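Local coordinates for protein cysteine hydrolase (Staphylococcus aureus, PDB 6KUA) that probably hydrolyses nicotinamide to nicotinic acid and ammonia, as a zinc-containing nicotinamidase of the isochorismatase-like cysteine hydrolase family, at residues T134-Y146 and G166-L178. Numbering follows the deposited sequence.
Sequences TDICVLHTAISAY and GHEWALAHFKNSL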
# COMPACT_ATOMS: atom_id res chain seq x y z
N THR A 134 11.65 -15.74 13.59
CA THR A 134 11.37 -14.57 14.42
C THR A 134 11.86 -13.29 13.76
O THR A 134 11.16 -12.28 13.75
CB THR A 134 12.04 -14.74 15.78
OG1 THR A 134 11.99 -16.12 16.16
CG2 THR A 134 11.35 -13.90 16.84
N ASP A 135 13.08 -13.30 13.24
CA ASP A 135 13.71 -12.09 12.75
C ASP A 135 13.64 -11.96 11.23
O ASP A 135 14.35 -11.12 10.66
CB ASP A 135 15.17 -12.01 13.23
CG ASP A 135 16.01 -13.20 12.75
OD1 ASP A 135 15.48 -14.33 12.72
OD2 ASP A 135 17.19 -13.01 12.38
N ILE A 136 12.81 -12.76 10.55
CA ILE A 136 12.58 -12.56 9.12
C ILE A 136 11.07 -12.42 8.85
O ILE A 136 10.53 -11.31 8.94
CB ILE A 136 13.21 -13.70 8.28
CG1 ILE A 136 14.64 -13.96 8.77
CG2 ILE A 136 13.24 -13.33 6.79
CD1 ILE A 136 15.40 -15.00 8.02
N CYS A 137 10.38 -13.52 8.53
CA CYS A 137 8.97 -13.42 8.14
C CYS A 137 8.09 -12.90 9.27
O CYS A 137 7.18 -12.10 9.04
CB CYS A 137 8.46 -14.78 7.67
SG CYS A 137 9.22 -15.24 6.11
N VAL A 138 8.33 -13.37 10.50
CA VAL A 138 7.59 -12.85 11.64
C VAL A 138 7.85 -11.36 11.81
O VAL A 138 6.92 -10.55 11.97
CB VAL A 138 7.98 -13.64 12.90
CG1 VAL A 138 7.35 -13.02 14.12
CG2 VAL A 138 7.60 -15.13 12.73
N LEU A 139 9.13 -10.96 11.77
CA LEU A 139 9.50 -9.56 11.96
C LEU A 139 8.87 -8.68 10.89
O LEU A 139 8.25 -7.65 11.19
CB LEU A 139 11.03 -9.42 11.92
CG LEU A 139 11.57 -7.99 11.73
CD1 LEU A 139 11.42 -7.20 13.02
CD2 LEU A 139 13.04 -7.96 11.26
N HIS A 140 9.02 -9.06 9.61
CA HIS A 140 8.45 -8.27 8.53
C HIS A 140 6.93 -8.20 8.64
O HIS A 140 6.33 -7.15 8.39
CB HIS A 140 8.86 -8.86 7.17
CG HIS A 140 10.31 -8.66 6.83
ND1 HIS A 140 10.74 -8.45 5.54
CD2 HIS A 140 11.42 -8.68 7.61
CE1 HIS A 140 12.06 -8.34 5.53
NE2 HIS A 140 12.50 -8.47 6.77
N THR A 141 6.29 -9.32 8.98
CA THR A 141 4.85 -9.31 9.20
C THR A 141 4.49 -8.40 10.37
O THR A 141 3.55 -7.61 10.27
CB THR A 141 4.35 -10.74 9.45
OG1 THR A 141 4.59 -11.53 8.28
CG2 THR A 141 2.84 -10.76 9.79
N ALA A 142 5.25 -8.48 11.48
CA ALA A 142 4.95 -7.65 12.65
C ALA A 142 5.08 -6.16 12.34
O ALA A 142 4.27 -5.35 12.82
CB ALA A 142 5.87 -8.03 13.81
N ILE A 143 6.07 -5.78 11.53
CA ILE A 143 6.28 -4.38 11.20
C ILE A 143 5.11 -3.83 10.38
O ILE A 143 4.63 -2.72 10.63
CB ILE A 143 7.61 -4.19 10.45
CG1 ILE A 143 8.77 -4.41 11.41
CG2 ILE A 143 7.67 -2.80 9.81
CD1 ILE A 143 10.07 -4.68 10.73
N SER A 144 4.62 -4.60 9.41
CA SER A 144 3.45 -4.16 8.66
C SER A 144 2.20 -4.10 9.54
O SER A 144 1.39 -3.18 9.40
CB SER A 144 3.20 -5.09 7.47
OG SER A 144 3.96 -4.64 6.37
N ALA A 145 2.01 -5.09 10.41
CA ALA A 145 0.90 -5.04 11.36
C ALA A 145 0.98 -3.77 12.18
O ALA A 145 -0.03 -3.08 12.39
CB ALA A 145 0.90 -6.28 12.27
N TYR A 146 2.20 -3.42 12.62
CA TYR A 146 2.41 -2.22 13.40
C TYR A 146 2.03 -0.98 12.61
O TYR A 146 1.20 -0.18 13.05
CB TYR A 146 3.87 -2.17 13.87
CG TYR A 146 4.28 -0.84 14.42
CD1 TYR A 146 3.96 -0.47 15.73
CD2 TYR A 146 4.97 0.07 13.63
CE1 TYR A 146 4.34 0.77 16.24
CE2 TYR A 146 5.34 1.30 14.13
CZ TYR A 146 5.03 1.65 15.42
OH TYR A 146 5.42 2.89 15.88
N GLY A 166 19.39 -13.17 16.58
CA GLY A 166 18.28 -12.52 15.89
C GLY A 166 16.96 -12.77 16.58
O GLY A 166 16.11 -11.86 16.68
N HIS A 167 16.77 -13.99 17.09
CA HIS A 167 15.57 -14.29 17.86
C HIS A 167 15.43 -13.33 19.04
O HIS A 167 14.38 -12.69 19.22
CB HIS A 167 15.62 -15.74 18.33
CG HIS A 167 14.47 -16.13 19.21
ND1 HIS A 167 13.24 -16.49 18.70
CD2 HIS A 167 14.36 -16.21 20.55
CE1 HIS A 167 12.42 -16.78 19.70
NE2 HIS A 167 13.08 -16.62 20.84
N GLU A 168 16.49 -13.18 19.84
CA GLU A 168 16.43 -12.27 20.98
C GLU A 168 16.36 -10.81 20.53
O GLU A 168 15.64 -10.01 21.14
CB GLU A 168 17.64 -12.49 21.90
CG GLU A 168 17.59 -13.84 22.66
CD GLU A 168 18.90 -14.19 23.38
OE1 GLU A 168 18.84 -15.00 24.34
OE2 GLU A 168 19.97 -13.68 22.98
N TRP A 169 17.11 -10.44 19.49
CA TRP A 169 17.01 -9.08 18.96
C TRP A 169 15.57 -8.74 18.61
O TRP A 169 15.05 -7.68 18.97
CB TRP A 169 17.91 -8.89 17.72
CG TRP A 169 17.67 -7.52 17.18
CD1 TRP A 169 18.26 -6.36 17.60
CD2 TRP A 169 16.67 -7.13 16.22
NE1 TRP A 169 17.73 -5.29 16.93
CE2 TRP A 169 16.75 -5.73 16.07
CE3 TRP A 169 15.75 -7.84 15.43
CZ2 TRP A 169 15.93 -5.02 15.19
CZ3 TRP A 169 14.91 -7.13 14.57
CH2 TRP A 169 15.02 -5.74 14.46
N ALA A 170 14.89 -9.65 17.90
CA ALA A 170 13.57 -9.35 17.36
C ALA A 170 12.51 -9.29 18.45
O ALA A 170 11.60 -8.46 18.39
CB ALA A 170 13.21 -10.38 16.28
N LEU A 171 12.64 -10.13 19.49
CA LEU A 171 11.67 -10.09 20.58
C LEU A 171 11.73 -8.75 21.30
O LEU A 171 10.68 -8.21 21.68
CB LEU A 171 11.91 -11.24 21.56
CG LEU A 171 11.57 -12.66 21.05
CD1 LEU A 171 11.91 -13.70 22.10
CD2 LEU A 171 10.11 -12.79 20.63
N ALA A 172 12.93 -8.18 21.48
CA ALA A 172 13.03 -6.86 22.10
C ALA A 172 12.53 -5.77 21.15
O ALA A 172 11.88 -4.82 21.59
CB ALA A 172 14.47 -6.56 22.54
N HIS A 173 12.84 -5.89 19.86
CA HIS A 173 12.28 -4.97 18.87
C HIS A 173 10.76 -4.96 18.94
O HIS A 173 10.14 -3.89 19.03
CB HIS A 173 12.76 -5.35 17.47
CG HIS A 173 12.40 -4.35 16.41
ND1 HIS A 173 13.12 -3.19 16.22
CD2 HIS A 173 11.40 -4.34 15.50
CE1 HIS A 173 12.58 -2.52 15.21
NE2 HIS A 173 11.53 -3.18 14.77
N PHE A 174 10.13 -6.15 18.94
CA PHE A 174 8.67 -6.18 19.02
C PHE A 174 8.18 -5.44 20.25
O PHE A 174 7.20 -4.68 20.18
CB PHE A 174 8.15 -7.63 19.05
CG PHE A 174 8.58 -8.48 17.89
CD1 PHE A 174 8.79 -7.94 16.63
CD2 PHE A 174 8.74 -9.85 18.06
CE1 PHE A 174 9.18 -8.76 15.55
CE2 PHE A 174 9.14 -10.68 17.01
CZ PHE A 174 9.37 -10.13 15.75
N LYS A 175 8.86 -5.62 21.38
CA LYS A 175 8.43 -5.01 22.64
C LYS A 175 8.72 -3.51 22.65
O LYS A 175 7.84 -2.71 22.96
CB LYS A 175 9.12 -5.73 23.80
CG LYS A 175 8.70 -5.30 25.22
CD LYS A 175 9.40 -6.19 26.27
CE LYS A 175 9.70 -5.43 27.57
NZ LYS A 175 10.92 -4.56 27.45
N ASN A 176 9.95 -3.11 22.29
CA ASN A 176 10.40 -1.75 22.54
C ASN A 176 10.08 -0.78 21.40
O ASN A 176 9.86 0.40 21.65
CB ASN A 176 11.92 -1.74 22.81
CG ASN A 176 12.32 -2.71 23.95
OD1 ASN A 176 11.63 -2.79 24.95
ND2 ASN A 176 13.41 -3.44 23.77
N SER A 177 10.04 -1.24 20.15
CA SER A 177 9.69 -0.37 19.03
C SER A 177 8.26 -0.54 18.54
O SER A 177 7.67 0.43 18.05
CB SER A 177 10.65 -0.59 17.86
OG SER A 177 11.97 -0.30 18.24
N LEU A 178 7.70 -1.76 18.60
CA LEU A 178 6.38 -1.99 18.03
C LEU A 178 5.27 -2.00 19.08
O LEU A 178 4.11 -2.22 18.73
CB LEU A 178 6.35 -3.31 17.24
CG LEU A 178 7.45 -3.51 16.19
CD1 LEU A 178 7.07 -4.64 15.24
CD2 LEU A 178 7.72 -2.23 15.42
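F174 turns the CE1-CZ-CE2 rim of its ring toward T134, V138, L139 and A142, and the distances define the tight part of this contact. Its CE1 lies 3.7 Å from L139 CA, which sits in the ring plane at the edge, while A142 CB is 3.8 Å from the same CE1. At the adjacent CZ, T134 O comes within 3.4 Å, also near the ring plane, and T134 CG2 packs on F174 CE2 and L171 CD2. With CG opposite the carbonyl carbon (chi1 -57°), the phenyl reaches into the interface between helices 137-146 and 166-176, whose segment axes approach to 10.8 Å. Next to it, buried L178 packs its CD1 on A142 and I143.

The axes run nearly parallel, at 10°, as expected of successive helices following strands 126-132 and 151-160 of the parallel sheet in this isochorismatase-like alpha/beta fold; V138 and A142 also touch I129, tying the interface to that sheet.

Both ends are partly exposed. At one, L178 CD2 stands over a face of the Y146 ring, 4.1 Å from its centroid and 20° off the normal, a CH-pi contact, with S177 O oblique to the same ring. At the other, T134 OG1 is hydrogen-bonded to H167 ND1 (2.9 Å), meeting the imidazole at its edge, in plane. Nearby, D135 CB lies 3.6 Å from G166 O; its OD1 is hydrogen-bonded to S161 OG of the same chain, OD2 to W169 NE1 of the second subunit. On the side facing that subunit, L139 CD1 meets the edge of W169 of the same chain at CZ3 (3.8 Å), and H173 NE2 bonds H140 of the neighbouring chain.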